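Local coordinates for SnoaL-like domain-containing protein (Burkholderia thailandensis E264, PDB 3EC9) that is of unknown function but adopts the NTF2-like fold of the SnoaL-like family, whose cone-shaped domain usually encloses a pocket, at residues W43-G48 / F125-D130. Residues are numbered along the deposited sequence; the frame is centred on the assembly and turned at random.
Sequences WTEMAG and FEQFTD
One face of the F125 ring lies against the W43 indole, a face-to-face stack with the six-membered ring centroid 3.9 Å from that of F125 and the planes 20° apart. F125 CD1 sits over the five-membered ring of W43, 3.4 Å from W43 CE2, and H113 and W115 meet the phenyl from the neighbouring strand. As paired residues of the parallel register, W43 and F125 leave the same face; with CG anti to the backbone N in both (chi1 177° and 165°) the rings swing the same way and overlap. W43 NE1 donates to E45 OE2 at 3.0 Å, on the anti side of a carboxylate whose plane is nearly parallel to that of the F125 ring; the bent E45 chain returns beside the stack.

The backbones are joined by T44 N to F125 O (2.8 Å) and Q127 N to T44 O (3.0 Å). Where the first strand ends, a side chain continues the ladder: Q127 OE1 accepts M46 N at 2.8 Å, while Q127 NE2 is held by Y96. M46, a selenomethionine, reaches over to the second strand, SE 3.4 Å from T129 O and CE 3.7 Å from F128 CD2, on the sheet side facing the second subunit. A parallel pair within an otherwise antiparallel, curved sheet, with helix 58-72 over W43 and E45, is characteristic of the NTF2-like fold, whose pocket W43, E45, F125 and Q127 probably line; acetate near E45 and glycerol near F125, probably from the crystallisation liquor, are consistent with this.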
ATOM      1  N   TRP B  43      -6.305 -14.016  -0.436  1.00 11.30           N
ATOM      2  CA  TRP B  43      -5.198 -13.361   0.253  1.00 10.33           C
ATOM      3  C   TRP B  43      -4.087 -13.132  -0.780  1.00 10.36           C
ATOM      4  O   TRP B  43      -3.450 -14.074  -1.270  1.00 11.98           O
ATOM      5  CB  TRP B  43      -4.736 -14.260   1.384  1.00 11.93           C
ATOM      6  CG  TRP B  43      -3.581 -13.788   2.149  1.00 13.19           C
ATOM      7  CD1 TRP B  43      -2.284 -13.589   1.683  1.00 11.49           C
ATOM      8  CD2 TRP B  43      -3.541 -13.485   3.546  1.00 10.89           C
ATOM      9  NE1 TRP B  43      -1.469 -13.196   2.699  1.00 12.58           N
ATOM     10  CE2 TRP B  43      -2.198 -13.137   3.861  1.00 10.71           C
ATOM     11  CE3 TRP B  43      -4.492 -13.515   4.574  1.00 10.28           C
ATOM     12  CZ2 TRP B  43      -1.789 -12.774   5.160  1.00  9.89           C
ATOM     13  CZ3 TRP B  43      -4.071 -13.124   5.882  1.00  9.62           C
ATOM     14  CH2 TRP B  43      -2.732 -12.770   6.144  1.00 10.40           C
ATOM     15  N   THR B  44      -3.899 -11.867  -1.134  1.00  9.06           N
ATOM     16  CA  THR B  44      -2.971 -11.461  -2.154  1.00 10.46           C
ATOM     17  C   THR B  44      -1.674 -10.794  -1.600  1.00  9.88           C
ATOM     18  O   THR B  44      -1.686  -9.726  -0.986  1.00  8.51           O
ATOM     19  CB  THR B  44      -3.608 -10.508  -3.177  1.00 11.27           C
ATOM     20  OG1 THR B  44      -4.733 -11.180  -3.761  1.00 12.53           O
ATOM     21  CG2 THR B  44      -2.586 -10.075  -4.226  1.00 11.65           C
ATOM     22  N   GLU B  45      -0.556 -11.459  -1.836  1.00  9.17           N
ATOM     23  CA  GLU B  45       0.777 -10.920  -1.588  1.00 10.46           C
ATOM     24  C   GLU B  45       1.138 -10.174  -2.900  1.00 10.07           C
ATOM     25  O   GLU B  45       0.815 -10.630  -4.004  1.00  9.11           O
ATOM     26  CB  GLU B  45       1.778 -12.042  -1.318  1.00 10.08           C
ATOM     27  CG  GLU B  45       1.530 -12.774  -0.006  1.00  8.73           C
ATOM     28  CD  GLU B  45       1.934 -11.985   1.180  1.00 13.96           C
ATOM     29  OE1 GLU B  45       3.129 -11.711   1.347  1.00 11.06           O
ATOM     30  OE2 GLU B  45       1.071 -11.685   2.005  1.00 12.89           O
HETATM   31  N   MSE B  46       1.728  -8.987  -2.748  1.00  8.51           N
HETATM   32  CA  MSE B  46       1.976  -8.131  -3.897  1.00  8.76           C
HETATM   33  C   MSE B  46       2.843  -8.781  -4.987  1.00  8.81           C
HETATM   34  O   MSE B  46       3.749  -9.521  -4.687  1.00 10.09           O
HETATM   35  CB  MSE B  46       2.620  -6.825  -3.428  1.00 10.10           C
HETATM   36  CG  MSE B  46       2.670  -5.789  -4.451  1.00 11.44           C
HETATM   37 SE   MSE B  46       3.312  -4.030  -3.815  0.75  7.58          SE
HETATM   38  CE  MSE B  46       1.771  -2.843  -4.086  1.00 10.99           C
ATOM     39  N   ALA B  47       2.600  -8.417  -6.256  1.00  8.52           N
ATOM     40  CA  ALA B  47       3.226  -9.048  -7.393  1.00  9.40           C
ATOM     41  C   ALA B  47       4.740  -9.031  -7.259  1.00  9.30           C
ATOM     42  O   ALA B  47       5.403 -10.044  -7.564  1.00 10.60           O
ATOM     43  CB  ALA B  47       2.770  -8.345  -8.670  1.00  9.89           C
ATOM     44  N   GLY B  48       5.324  -7.897  -6.835  1.00  8.67           N
ATOM     45  CA  GLY B  48       6.787  -7.805  -6.680  1.00 10.39           C
ATOM     46  C   GLY B  48       7.381  -8.374  -5.412  1.00  9.91           C
ATOM     47  O   GLY B  48       8.605  -8.354  -5.254  1.00 12.18           O
ATOM     48  N   PHE B 125      -7.568 -10.069   1.762  1.00  8.91           N
ATOM     49  CA  PHE B 125      -6.353  -9.393   2.236  1.00 10.67           C
ATOM     50  C   PHE B 125      -5.567  -9.014   0.998  1.00 12.66           C
ATOM     51  O   PHE B 125      -5.419  -9.821   0.064  1.00 10.65           O
ATOM     52  CB  PHE B 125      -5.493 -10.332   3.080  1.00 10.18           C
ATOM     53  CG  PHE B 125      -4.084  -9.869   3.314  1.00  8.45           C
ATOM     54  CD1 PHE B 125      -3.058 -10.204   2.424  1.00  8.63           C
ATOM     55  CD2 PHE B 125      -3.788  -9.080   4.417  1.00  9.20           C
ATOM     56  CE1 PHE B 125      -1.775  -9.780   2.681  1.00  9.53           C
ATOM     57  CE2 PHE B 125      -2.467  -8.658   4.676  1.00 10.32           C
ATOM     58  CZ  PHE B 125      -1.489  -9.013   3.812  1.00 10.11           C
ATOM     59  N   GLU B 126      -5.039  -7.793   0.993  1.00  9.64           N
ATOM     60  CA  GLU B 126      -4.109  -7.416  -0.064  1.00  9.48           C
ATOM     61  C   GLU B 126      -2.944  -6.598   0.520  1.00  9.36           C
ATOM     62  O   GLU B 126      -3.164  -5.651   1.286  1.00  9.93           O
ATOM     63  CB  GLU B 126      -4.805  -6.734  -1.255  1.00 10.44           C
ATOM     64  CG  GLU B 126      -3.813  -6.390  -2.406  1.00 10.97           C
ATOM     65  CD  GLU B 126      -4.456  -5.827  -3.624  1.00 13.35           C
ATOM     66  OE1 GLU B 126      -5.696  -5.553  -3.616  1.00 11.48           O
ATOM     67  OE2 GLU B 126      -3.737  -5.726  -4.666  1.00 12.11           O
ATOM     68  N   GLN B 127      -1.722  -6.948   0.129  1.00  9.09           N
ATOM     69  CA  GLN B 127      -0.514  -6.330   0.628  1.00  8.94           C
ATOM     70  C   GLN B 127      -0.001  -5.268  -0.397  1.00 10.01           C
ATOM     71  O   GLN B 127       0.025  -5.520  -1.606  1.00  9.96           O
ATOM     72  CB  GLN B 127       0.562  -7.419   0.760  1.00  8.10           C
ATOM     73  CG  GLN B 127       1.944  -6.958   1.128  1.00  9.56           C
ATOM     74  CD  GLN B 127       2.966  -8.063   0.781  1.00  9.77           C
ATOM     75  OE1 GLN B 127       3.077  -8.502  -0.392  1.00 10.93           O
ATOM     76  NE2 GLN B 127       3.678  -8.526   1.779  1.00 12.91           N
ATOM     77  N   PHE B 128       0.424  -4.109   0.119  1.00  9.30           N
ATOM     78  CA  PHE B 128       1.036  -3.059  -0.681  1.00  8.60           C
ATOM     79  C   PHE B 128       2.329  -2.620   0.011  1.00  8.77           C
ATOM     80  O   PHE B 128       2.277  -1.925   1.017  1.00 10.20           O
ATOM     81  CB  PHE B 128       0.117  -1.837  -0.832  1.00 10.21           C
ATOM     82  CG  PHE B 128      -1.269  -2.145  -1.378  1.00 10.61           C
ATOM     83  CD1 PHE B 128      -2.216  -2.688  -0.557  1.00 12.92           C
ATOM     84  CD2 PHE B 128      -1.579  -1.907  -2.710  1.00 11.46           C
ATOM     85  CE1 PHE B 128      -3.486  -2.987  -1.056  1.00 10.30           C
ATOM     86  CE2 PHE B 128      -2.836  -2.187  -3.222  1.00 10.64           C
ATOM     87  CZ  PHE B 128      -3.800  -2.745  -2.390  1.00 12.68           C
ATOM     88  N   THR B 129       3.495  -3.062  -0.460  1.00  8.56           N
ATOM     89  CA  THR B 129       4.757  -2.794   0.201  1.00  8.44           C
ATOM     90  C   THR B 129       5.868  -2.420  -0.760  1.00  7.71           C
ATOM     91  O   THR B 129       5.701  -2.494  -1.992  1.00  8.67           O
ATOM     92  CB  THR B 129       5.165  -3.979   1.096  1.00  9.19           C
ATOM     93  OG1 THR B 129       6.201  -3.599   2.032  1.00  9.71           O
ATOM     94  CG2 THR B 129       5.598  -5.188   0.261  1.00 10.22           C
ATOM     95  N   ASP B 130       7.009  -2.016  -0.192  1.00  7.65           N
ATOM     96  CA  ASP B 130       8.130  -1.497  -0.981  1.00  7.75           C
ATOM     97  C   ASP B 130       8.938  -2.638  -1.491  1.00 10.05           C
ATOM     98  O   ASP B 130       9.989  -3.032  -0.972  1.00  9.65           O
ATOM     99  CB  ASP B 130       8.914  -0.516  -0.109  1.00  9.96           C
ATOM    100  CG  ASP B 130       9.710   0.506  -0.926  1.00 10.85           C
ATOM    101  OD1 ASP B 130      10.102   0.212  -2.082  1.00 10.03           O
ATOM    102  OD2 ASP B 130       9.976   1.618  -0.394  1.00 10.99           O
TER